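Local coordinates for GDSL-like protein (Collinsella aerofaciens ATCC 25986, PDB 7BXD) that probably hydrolyses acyl esters, as a GDSL-like lipase/acylhydrolase of the SGNH hydrolase superfamily, at residues Gly35-Thr39 against Phe104-Asn108; Glu68-Ile72 against Arg90-Asp95; Phe110-Leu116 against Asn170-Gln176; Cys153-Gly157 against Ser204-Pro208. All coordinates share one frame; numbering follows the deposited sequence.

Contact 1 (Gly35-Thr39 against Phe104-Asn108); sequences GDSTT and FGGVN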
# COMPACT_ATOMS: atom_id res chain seq x y z
N GLY A 35 5.35 2.28 0.59
CA GLY A 35 4.06 2.25 1.25
C GLY A 35 3.88 3.34 2.29
O GLY A 35 4.66 4.30 2.37
N ASP A 36 2.82 3.17 3.08
CA ASP A 36 2.41 4.14 4.12
C ASP A 36 2.69 3.52 5.50
O ASP A 36 3.67 2.76 5.65
CB ASP A 36 0.98 4.62 3.85
CG ASP A 36 -0.06 3.50 3.89
OD1 ASP A 36 0.19 2.45 4.54
OD2 ASP A 36 -1.12 3.67 3.25
N SER A 37 1.88 3.86 6.50
CA SER A 37 2.05 3.27 7.83
C SER A 37 2.02 1.75 7.80
O SER A 37 2.64 1.10 8.66
CB SER A 37 0.94 3.71 8.78
OG SER A 37 0.69 5.10 8.73
N THR A 38 1.23 1.18 6.88
CA THR A 38 1.06 -0.27 6.80
C THR A 38 2.21 -0.97 6.10
O THR A 38 2.21 -2.20 6.01
CB THR A 38 -0.30 -0.63 6.16
OG1 THR A 38 -0.40 -0.13 4.81
CG2 THR A 38 -1.46 -0.10 7.00
N THR A 39 3.20 -0.20 5.61
CA THR A 39 4.51 -0.73 5.26
C THR A 39 5.56 -0.34 6.29
O THR A 39 6.39 -1.18 6.67
CB THR A 39 4.93 -0.26 3.84
OG1 THR A 39 4.04 -0.85 2.88
CG2 THR A 39 6.33 -0.72 3.51
N PHE A 104 2.01 -0.13 -2.14
CA PHE A 104 0.90 -0.49 -1.26
C PHE A 104 0.44 0.78 -0.56
O PHE A 104 1.11 1.25 0.36
CB PHE A 104 1.46 -1.53 -0.28
CG PHE A 104 0.48 -2.07 0.75
CD1 PHE A 104 -0.89 -2.21 0.52
CD2 PHE A 104 1.00 -2.53 1.98
CE1 PHE A 104 -1.72 -2.78 1.47
CE2 PHE A 104 0.17 -3.09 2.94
CZ PHE A 104 -1.20 -3.21 2.68
N GLY A 105 -0.64 1.38 -1.02
CA GLY A 105 -1.11 2.63 -0.44
C GLY A 105 -2.53 2.91 -0.86
O GLY A 105 -3.14 2.14 -1.60
N GLY A 106 -3.05 4.04 -0.36
CA GLY A 106 -4.35 4.54 -0.74
C GLY A 106 -5.33 4.70 0.41
O GLY A 106 -6.31 5.45 0.26
N VAL A 107 -5.09 4.07 1.56
CA VAL A 107 -6.06 4.25 2.64
C VAL A 107 -6.06 5.70 3.10
O VAL A 107 -7.11 6.21 3.53
CB VAL A 107 -5.88 3.23 3.80
CG1 VAL A 107 -4.64 3.57 4.65
CG2 VAL A 107 -7.13 3.15 4.66
N ASN A 108 -4.91 6.38 3.05
CA ASN A 108 -4.89 7.79 3.47
C ASN A 108 -5.54 8.71 2.44
O ASN A 108 -6.13 9.73 2.80
CB ASN A 108 -3.49 8.25 3.83
CG ASN A 108 -2.96 7.51 5.03
OD1 ASN A 108 -3.69 7.26 5.99
ND2 ASN A 108 -1.67 7.16 5.00
O HOH W 1 1.68 0.47 2.88
O HOH W 2 -2.11 5.74 1.82
O HOH W 3 -3.02 2.02 2.15
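Gly35 and Phe104 close neighbouring parallel strands with their CA atoms 4.9 Å apart, and just beyond them each segment turns into a short helix carrying a signature of the SGNH hydrolase fold: Gly-Asp-Ser in 35-39, Gly-x-Asn in 104-108. By analogy with the family, Ser37 is probably the nucleophile and Asn108 an oxyanion-hole residue. Glycine suits position 35, because a CB there would run into Thr39 OG1. Asp36 serves both sides. It is the N-cap residue, with CG between the backbone N and the carbonyl carbon (chi1 61°), and its OD1 accepts the capping bond from Thr38 N at 2.9 Å on the anti side, while Thr38 OG1 reaches the syn lone pair at 2.7 Å. OD2 faces the other segment, lying 3.8 Å from Val107 CG1 and accepting from two waters; water 2 in turn takes the backbone N-H groups of Gly106 and Asn108, water 3 that of Val107. With an alanine here, Thr38 N would probably lose its cap and both waters their carboxylate partner. Asn108 ND2 passes Asp36 CB on its way to Ser75 O. Over one face of the Phe104 ring sits Thr38 OG1, 3.5 Å from CE2. Water 1 bridges the strand ends, accepting from Asp36 N and Thr39 OG1 and donating to Phe104 O at 2.7 Å.

Contact 2 (Glu68-Ile72 against Arg90-Asp95); sequences ENFGI and RLDGID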
# COMPACT_ATOMS: atom_id res chain seq x y z
N GLU A 68 13.57 -4.15 0.97
CA GLU A 68 13.80 -2.79 1.43
C GLU A 68 12.48 -2.14 1.81
O GLU A 68 11.49 -2.22 1.08
CB GLU A 68 14.45 -1.95 0.32
CG GLU A 68 15.68 -2.58 -0.30
CD GLU A 68 16.25 -1.79 -1.44
OE1 GLU A 68 15.45 -1.29 -2.25
OE2 GLU A 68 17.51 -1.70 -1.53
N ASN A 69 12.46 -1.44 2.95
CA ASN A 69 11.26 -0.81 3.48
C ASN A 69 11.31 0.69 3.19
O ASN A 69 12.10 1.42 3.80
CB ASN A 69 11.18 -1.07 4.99
CG ASN A 69 9.87 -0.60 5.58
OD1 ASN A 69 9.47 0.56 5.39
ND2 ASN A 69 9.20 -1.47 6.32
N PHE A 70 10.44 1.16 2.29
CA PHE A 70 10.23 2.58 2.04
C PHE A 70 8.78 2.94 2.40
O PHE A 70 8.03 3.50 1.60
CB PHE A 70 10.59 2.96 0.60
CG PHE A 70 12.08 2.95 0.34
CD1 PHE A 70 12.83 4.10 0.55
CD2 PHE A 70 12.73 1.79 -0.08
CE1 PHE A 70 14.22 4.08 0.31
CE2 PHE A 70 14.11 1.79 -0.32
CZ PHE A 70 14.84 2.95 -0.15
N GLY A 71 8.39 2.61 3.62
CA GLY A 71 7.11 3.02 4.15
C GLY A 71 7.26 4.28 4.99
O GLY A 71 8.23 4.41 5.75
N ILE A 72 6.28 5.19 4.89
CA ILE A 72 6.22 6.43 5.66
C ILE A 72 4.81 6.60 6.22
O ILE A 72 3.82 6.59 5.47
CB ILE A 72 6.63 7.66 4.81
CG1 ILE A 72 8.13 7.59 4.49
CG2 ILE A 72 6.24 8.99 5.47
CD1 ILE A 72 9.08 7.78 5.70
N ARG A 90 7.68 11.41 -2.77
CA ARG A 90 8.77 10.59 -2.23
C ARG A 90 9.46 9.75 -3.29
O ARG A 90 10.57 9.24 -3.03
CB ARG A 90 8.25 9.65 -1.13
CG ARG A 90 7.88 10.39 0.17
CD ARG A 90 7.76 9.37 1.31
NE ARG A 90 6.54 8.62 1.10
CZ ARG A 90 6.36 7.28 1.16
NH1 ARG A 90 7.34 6.40 1.38
NH2 ARG A 90 5.13 6.84 0.98
N LEU A 91 8.83 9.52 -4.45
CA LEU A 91 9.33 8.47 -5.35
C LEU A 91 10.79 8.69 -5.75
O LEU A 91 11.59 7.74 -5.79
CB LEU A 91 8.41 8.36 -6.57
CG LEU A 91 8.88 7.42 -7.67
CD1 LEU A 91 9.02 6.00 -7.17
CD2 LEU A 91 7.89 7.49 -8.82
N ASP A 92 11.16 9.92 -6.12
CA ASP A 92 12.49 10.11 -6.67
C ASP A 92 13.58 9.80 -5.66
O ASP A 92 14.73 9.54 -6.06
CB ASP A 92 12.69 11.55 -7.17
CG ASP A 92 13.88 11.69 -8.13
OD1 ASP A 92 13.85 11.05 -9.21
OD2 ASP A 92 14.81 12.47 -7.83
N GLY A 93 13.25 9.83 -4.36
CA GLY A 93 14.20 9.57 -3.29
C GLY A 93 14.30 8.13 -2.83
O GLY A 93 15.08 7.86 -1.90
N ILE A 94 13.54 7.19 -3.41
CA ILE A 94 13.65 5.78 -3.03
C ILE A 94 14.59 5.07 -4.00
O ILE A 94 14.94 5.57 -5.06
CB ILE A 94 12.28 5.07 -2.92
CG1 ILE A 94 11.71 4.68 -4.30
CG2 ILE A 94 11.28 5.91 -2.11
CD1 ILE A 94 10.37 3.93 -4.23
N ASP A 95 15.05 3.89 -3.60
CA ASP A 95 15.98 3.12 -4.43
C ASP A 95 15.40 2.92 -5.83
O ASP A 95 14.24 2.50 -5.98
CB ASP A 95 16.17 1.75 -3.75
CG ASP A 95 17.12 0.84 -4.50
OD1 ASP A 95 17.95 1.32 -5.32
OD2 ASP A 95 17.05 -0.39 -4.23
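Phe70 O is gripped by two donors, Arg90 NH1 at 3.0 Å and the backbone N of Gly35 on the adjacent strand. The arginine bond is bent, 143° at the hydrogen: the oxygen lies in the guanidinium plane, but NH1 comes from above the carbonyl plane. Here strand 66-71, at the margin of the parallel sheet, meets the connection that leads on to strand 100-104. A long, many-handed side chain suits this junction, since Arg90 also gives NH2 to Gly35 O and Ser75 OG and NE to Asp85 O, while Phe87 adds a cation-pi contact. The bend of its chain at chi3 (-73°) lays the flat group against Ile72, whose CB stands over one face and whose CG1 comes within 3.4 Å of NH1. A leucine in place of Arg90 would probably leave Phe70 O and Gly35 O each short of a donor and Ile72 without its flat partner.

Farther along, the Phe70 ring receives Ile94 over one face: CB is 3.9 Å from the ring centroid, 20° off the normal, a CH-pi contact, and the branch CG2 touches CD1 at 3.6 Å. The beta-branched residue thus offers two carbons to one ring. The backbone N of Asp95 comes within 3.6 Å of Phe70 CZ. Asp95 OD1 accepts from Ala97 N, whereas OD2 lies 2.7 Å from Glu68 OE1, with the carboxylate planes steeply inclined. Two acid oxygens so close imply that one of the groups probably holds a proton, which would ease the repulsion between like charges here.

Contact 3 (Phe110-Leu116 against Asn170-Gln176); sequences FSRNVPL and NHLGLTQ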
# COMPACT_ATOMS: atom_id res chain seq x y z
N PHE A 110 -8.17 7.92 0.73
CA PHE A 110 -9.58 7.79 1.08
C PHE A 110 -9.88 8.59 2.35
O PHE A 110 -10.78 9.43 2.38
CB PHE A 110 -9.88 6.30 1.28
CG PHE A 110 -11.13 6.03 2.10
CD1 PHE A 110 -12.39 6.48 1.66
CD2 PHE A 110 -11.04 5.32 3.28
CE1 PHE A 110 -13.53 6.21 2.42
CE2 PHE A 110 -12.17 5.06 4.03
CZ PHE A 110 -13.42 5.51 3.61
N SER A 111 -9.12 8.34 3.43
CA SER A 111 -9.49 8.90 4.72
C SER A 111 -9.25 10.41 4.80
O SER A 111 -9.89 11.08 5.62
CB SER A 111 -8.78 8.15 5.86
OG SER A 111 -7.41 8.45 5.92
N ARG A 112 -8.32 10.95 4.00
CA ARG A 112 -8.01 12.37 4.03
C ARG A 112 -8.46 13.10 2.77
O ARG A 112 -7.95 14.17 2.46
CB ARG A 112 -6.52 12.60 4.35
CG ARG A 112 -6.07 11.93 5.64
CD ARG A 112 -6.94 12.36 6.81
NE ARG A 112 -6.32 12.02 8.08
CZ ARG A 112 -7.01 11.80 9.20
NH1 ARG A 112 -8.33 11.87 9.18
NH2 ARG A 112 -6.37 11.50 10.32
N ASN A 113 -9.45 12.56 2.06
CA ASN A 113 -10.23 13.35 1.10
C ASN A 113 -9.40 13.84 -0.08
O ASN A 113 -9.48 15.00 -0.49
CB ASN A 113 -10.97 14.46 1.84
CG ASN A 113 -11.84 13.87 2.89
OD1 ASN A 113 -12.74 13.10 2.56
ND2 ASN A 113 -11.55 14.14 4.16
N VAL A 114 -8.60 12.95 -0.64
CA VAL A 114 -7.96 13.25 -1.94
C VAL A 114 -9.03 13.17 -3.03
O VAL A 114 -9.74 12.15 -3.13
CB VAL A 114 -6.84 12.23 -2.20
CG1 VAL A 114 -6.43 12.22 -3.66
CG2 VAL A 114 -5.67 12.55 -1.28
N PRO A 115 -9.19 14.21 -3.85
CA PRO A 115 -10.16 14.13 -4.95
C PRO A 115 -9.86 12.94 -5.86
O PRO A 115 -8.71 12.66 -6.19
CB PRO A 115 -9.98 15.46 -5.68
CG PRO A 115 -9.37 16.40 -4.65
CD PRO A 115 -8.45 15.49 -3.86
N LEU A 116 -10.91 12.26 -6.31
CA LEU A 116 -10.69 11.04 -7.08
C LEU A 116 -10.17 11.34 -8.49
O LEU A 116 -9.25 10.69 -8.96
CB LEU A 116 -11.99 10.24 -7.11
CG LEU A 116 -11.88 8.79 -7.54
CD1 LEU A 116 -11.17 7.95 -6.45
CD2 LEU A 116 -13.26 8.18 -7.84
N ASN A 170 -16.20 9.16 3.12
CA ASN A 170 -15.30 10.25 3.49
C ASN A 170 -16.02 11.59 3.29
O ASN A 170 -17.21 11.64 2.98
CB ASN A 170 -13.95 10.12 2.76
CG ASN A 170 -14.01 10.42 1.27
OD1 ASN A 170 -15.04 10.86 0.72
ND2 ASN A 170 -12.89 10.17 0.59
N HIS A 171 -15.29 12.69 3.49
CA HIS A 171 -15.93 14.00 3.38
C HIS A 171 -16.25 14.38 1.93
O HIS A 171 -16.96 15.36 1.69
CB HIS A 171 -15.08 15.07 4.10
CG HIS A 171 -14.95 14.84 5.58
ND1 HIS A 171 -13.91 15.34 6.34
CD2 HIS A 171 -15.71 14.10 6.42
CE1 HIS A 171 -14.06 14.94 7.60
NE2 HIS A 171 -15.15 14.20 7.67
N LEU A 172 -15.74 13.62 0.97
CA LEU A 172 -16.11 13.81 -0.43
C LEU A 172 -17.29 12.94 -0.85
O LEU A 172 -17.67 12.94 -2.03
CB LEU A 172 -14.91 13.49 -1.35
CG LEU A 172 -13.65 14.30 -1.03
CD1 LEU A 172 -12.55 13.92 -1.99
CD2 LEU A 172 -13.91 15.79 -1.11
N GLY A 173 -17.86 12.16 0.06
CA GLY A 173 -18.99 11.32 -0.31
C GLY A 173 -18.59 10.02 -0.99
O GLY A 173 -19.44 9.40 -1.64
N LEU A 174 -17.36 9.58 -0.82
CA LEU A 174 -16.85 8.38 -1.47
C LEU A 174 -16.53 7.32 -0.42
O LEU A 174 -16.12 7.64 0.69
CB LEU A 174 -15.56 8.67 -2.26
CG LEU A 174 -15.72 9.66 -3.41
CD1 LEU A 174 -14.36 10.04 -3.96
CD2 LEU A 174 -16.59 9.02 -4.50
N THR A 175 -16.68 6.05 -0.79
CA THR A 175 -16.17 4.98 0.07
C THR A 175 -14.78 4.54 -0.42
O THR A 175 -14.29 4.95 -1.49
CB THR A 175 -17.07 3.74 0.10
OG1 THR A 175 -16.94 3.10 -1.16
CG2 THR A 175 -18.54 4.07 0.41
N GLN A 176 -14.13 3.69 0.38
CA GLN A 176 -12.80 3.24 -0.01
C GLN A 176 -12.84 2.46 -1.31
O GLN A 176 -11.85 2.46 -2.06
CB GLN A 176 -12.23 2.40 1.12
CG GLN A 176 -10.77 2.03 0.92
CD GLN A 176 -10.14 1.37 2.14
OE1 GLN A 176 -10.59 1.61 3.26
NE2 GLN A 176 -9.09 0.58 1.96
O HOH W 4 -12.84 11.75 5.55
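Asn170 and Phe110 supply the straightest hydrogen bond between these two segments: Asn170 ND2 meets Phe110 O at 2.9 Å and 163°, on a lone pair in the carbonyl plane and nearly within the plane of its own amide. The other end of that amide shapes the type I turn 170-173, for OD1 accepts Leu172 N, making an Asx turn, and Leu174 N, from opposite faces. Tucked over its own backbone (chi1 72°), this one side chain serves both its own turn and the end of helix 107-111. Asn113, whose positive phi asparagine tolerates well, repays with OD1, 2.7 Å from His171 N in a weak, bent bond. Its amide runs almost parallel to the His171 ring, and its ND2 donates to water 4, which also lies 3.0 Å from Ser111 O and sits above that ring.

Aromatic contacts come next. Gln176 CB sits almost squarely over the Phe110 ring, 3.8 Å from its centroid, a CH-pi contact; Gln176 N is over the same ring toward the rim, and Leu174 O lies at its edge, 3.4 Å from CE1. The polar end of Gln176 goes elsewhere, to Ser166 OG and Cys153 O.

Leucine contacts are fewer. Leu116 CB meets Leu174 CD1 at 3.9 Å, Leu172 CD1 lies against Pro115 and the Val114 carbonyl, 3.5 Å from Val114 O, and Tyr179 touches all three leucines. The chemistry implies that asparagine amides, standing in for backbone partners, join the end of helix 107-111 and the chain after it to the turn preceding helix 176-189, with leucines and phenylalanine packed alongside.

Contact 4 (Cys153-Gly157 against Ser204-Pro208); sequences CKTSG and SPFLP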
# COMPACT_ATOMS: atom_id res chain seq x y z
N CYS A 153 -5.58 -2.18 2.38
CA CYS A 153 -6.40 -3.04 3.21
C CYS A 153 -7.61 -2.28 3.77
O CYS A 153 -7.60 -1.05 3.93
CB CYS A 153 -5.58 -3.60 4.37
SG CYS A 153 -4.41 -4.86 3.77
N LYS A 154 -8.63 -3.04 4.15
CA LYS A 154 -9.78 -2.47 4.84
C LYS A 154 -9.41 -1.99 6.24
O LYS A 154 -8.42 -2.41 6.85
CB LYS A 154 -10.92 -3.48 4.90
CG LYS A 154 -11.53 -3.71 3.51
CD LYS A 154 -12.85 -4.47 3.57
CE LYS A 154 -13.59 -4.57 2.23
NZ LYS A 154 -12.89 -5.51 1.29
N THR A 155 -10.27 -1.11 6.75
CA THR A 155 -10.18 -0.58 8.10
C THR A 155 -11.58 -0.48 8.67
O THR A 155 -12.55 -0.17 7.96
CB THR A 155 -9.50 0.80 8.14
OG1 THR A 155 -9.51 1.31 9.48
CG2 THR A 155 -10.12 1.85 7.23
N SER A 156 -11.69 -0.71 9.97
CA SER A 156 -12.94 -0.47 10.67
C SER A 156 -13.06 0.96 11.18
O SER A 156 -14.04 1.27 11.86
CB SER A 156 -13.14 -1.47 11.81
OG SER A 156 -12.01 -1.48 12.68
N GLY A 157 -12.10 1.82 10.85
CA GLY A 157 -12.14 3.22 11.19
C GLY A 157 -11.36 3.55 12.46
O GLY A 157 -11.08 2.69 13.31
N SER A 204 -9.46 -9.39 8.97
CA SER A 204 -10.57 -8.44 8.91
C SER A 204 -10.67 -7.59 10.15
O SER A 204 -10.91 -8.13 11.24
CB SER A 204 -11.91 -9.13 8.70
OG SER A 204 -12.94 -8.14 8.64
N PRO A 205 -10.62 -6.26 10.04
CA PRO A 205 -10.85 -5.43 11.22
C PRO A 205 -12.31 -5.46 11.67
O PRO A 205 -12.59 -4.95 12.76
CB PRO A 205 -10.41 -4.04 10.75
CG PRO A 205 -10.71 -4.08 9.23
CD PRO A 205 -10.37 -5.48 8.81
N PHE A 206 -13.21 -6.02 10.87
CA PHE A 206 -14.60 -6.13 11.29
C PHE A 206 -14.86 -7.34 12.16
O PHE A 206 -16.01 -7.54 12.59
CB PHE A 206 -15.53 -6.13 10.07
CG PHE A 206 -15.42 -4.86 9.26
CD1 PHE A 206 -15.90 -3.65 9.79
CD2 PHE A 206 -14.81 -4.84 8.03
CE1 PHE A 206 -15.79 -2.47 9.07
CE2 PHE A 206 -14.71 -3.63 7.30
CZ PHE A 206 -15.21 -2.45 7.84
N LEU A 207 -13.85 -8.17 12.42
CA LEU A 207 -14.02 -9.37 13.24
C LEU A 207 -13.31 -9.11 14.57
O LEU A 207 -12.10 -8.82 14.57
CB LEU A 207 -13.42 -10.60 12.55
CG LEU A 207 -14.14 -10.96 11.24
CD1 LEU A 207 -13.39 -12.04 10.44
CD2 LEU A 207 -15.58 -11.40 11.49
N PRO A 208 -14.00 -9.22 15.71
CA PRO A 208 -13.37 -8.81 16.99
C PRO A 208 -12.10 -9.58 17.30
O PRO A 208 -11.16 -9.00 17.87
CB PRO A 208 -14.45 -9.10 18.03
CG PRO A 208 -15.71 -9.26 17.30
CD PRO A 208 -15.42 -9.59 15.88
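Pro205 wedges against the backbone of 154-156: its CG is 3.7 Å from both Lys154 O and Thr155 CA, and its CB is 3.6 Å from Ser156 OG. No hydrogen bond crosses between the segments, so shape does the work, and the rigid ring of proline suits a close fit against main chain. In Ser156, a chi1 of 54° turns OG inward over the main chain, which sets the hydroxyl beside Pro205 while it makes a weak bond to Gly218 O.

Phe206 starts off obliquely, but with CG beside the backbone N (chi1 -61°) its ring swings back to the other segment. CZ comes to 3.5 Å from Thr155 O and CE1 to 3.8 Å from Ser156 CA. At the ring edge lies Lys154 CD, 4.3 Å from Phe206 CE2. Beyond CG the lysine chain is extended until its last bond, which turns NZ to Tyr198 O, and the lysine makes a cation-pi contact with the Tyr198 ring.

Each partner is stiffened by a turn of its own. Thr155 OG1 accepts Gly157 N at 3.0 Å, an ST turn, and is also bonded to Gly218 O; Ser204 OG likewise accepts Phe206 N at 3.1 Å within the type I turn 204-207. Glycine suits position 157, where a CB would jam against the preceding carbonyl. The contact thus joins the loop after strand 146-150 to the link between helices 197-200 and 208-213, with Gly218, in the loop before helix 223-240, alongside.

In the fold
Contact 1 lies in the core, its centre about 4 Å from the centre of the chain, where strand ends and bridging waters gather round a carboxylate. The other three are partly buried and farther out. Contact 2 touches it directly, for instance through Thr39 O to Asn69 ND2, and mixes an arginine with aliphatic and acidic groups at the edge of the sheet. Contacts 1 and 3 both use helix 107-111. Contact 3 relies on asparagine amides, contact 4 on proline and phenylalanine against backbone, and these two meet through the side chain of Gln176, whose OE1 packs against Thr155 CG2. Contacts 2 and 4 lie on opposite sides of the chain centre, their own centres about 27 Å apart.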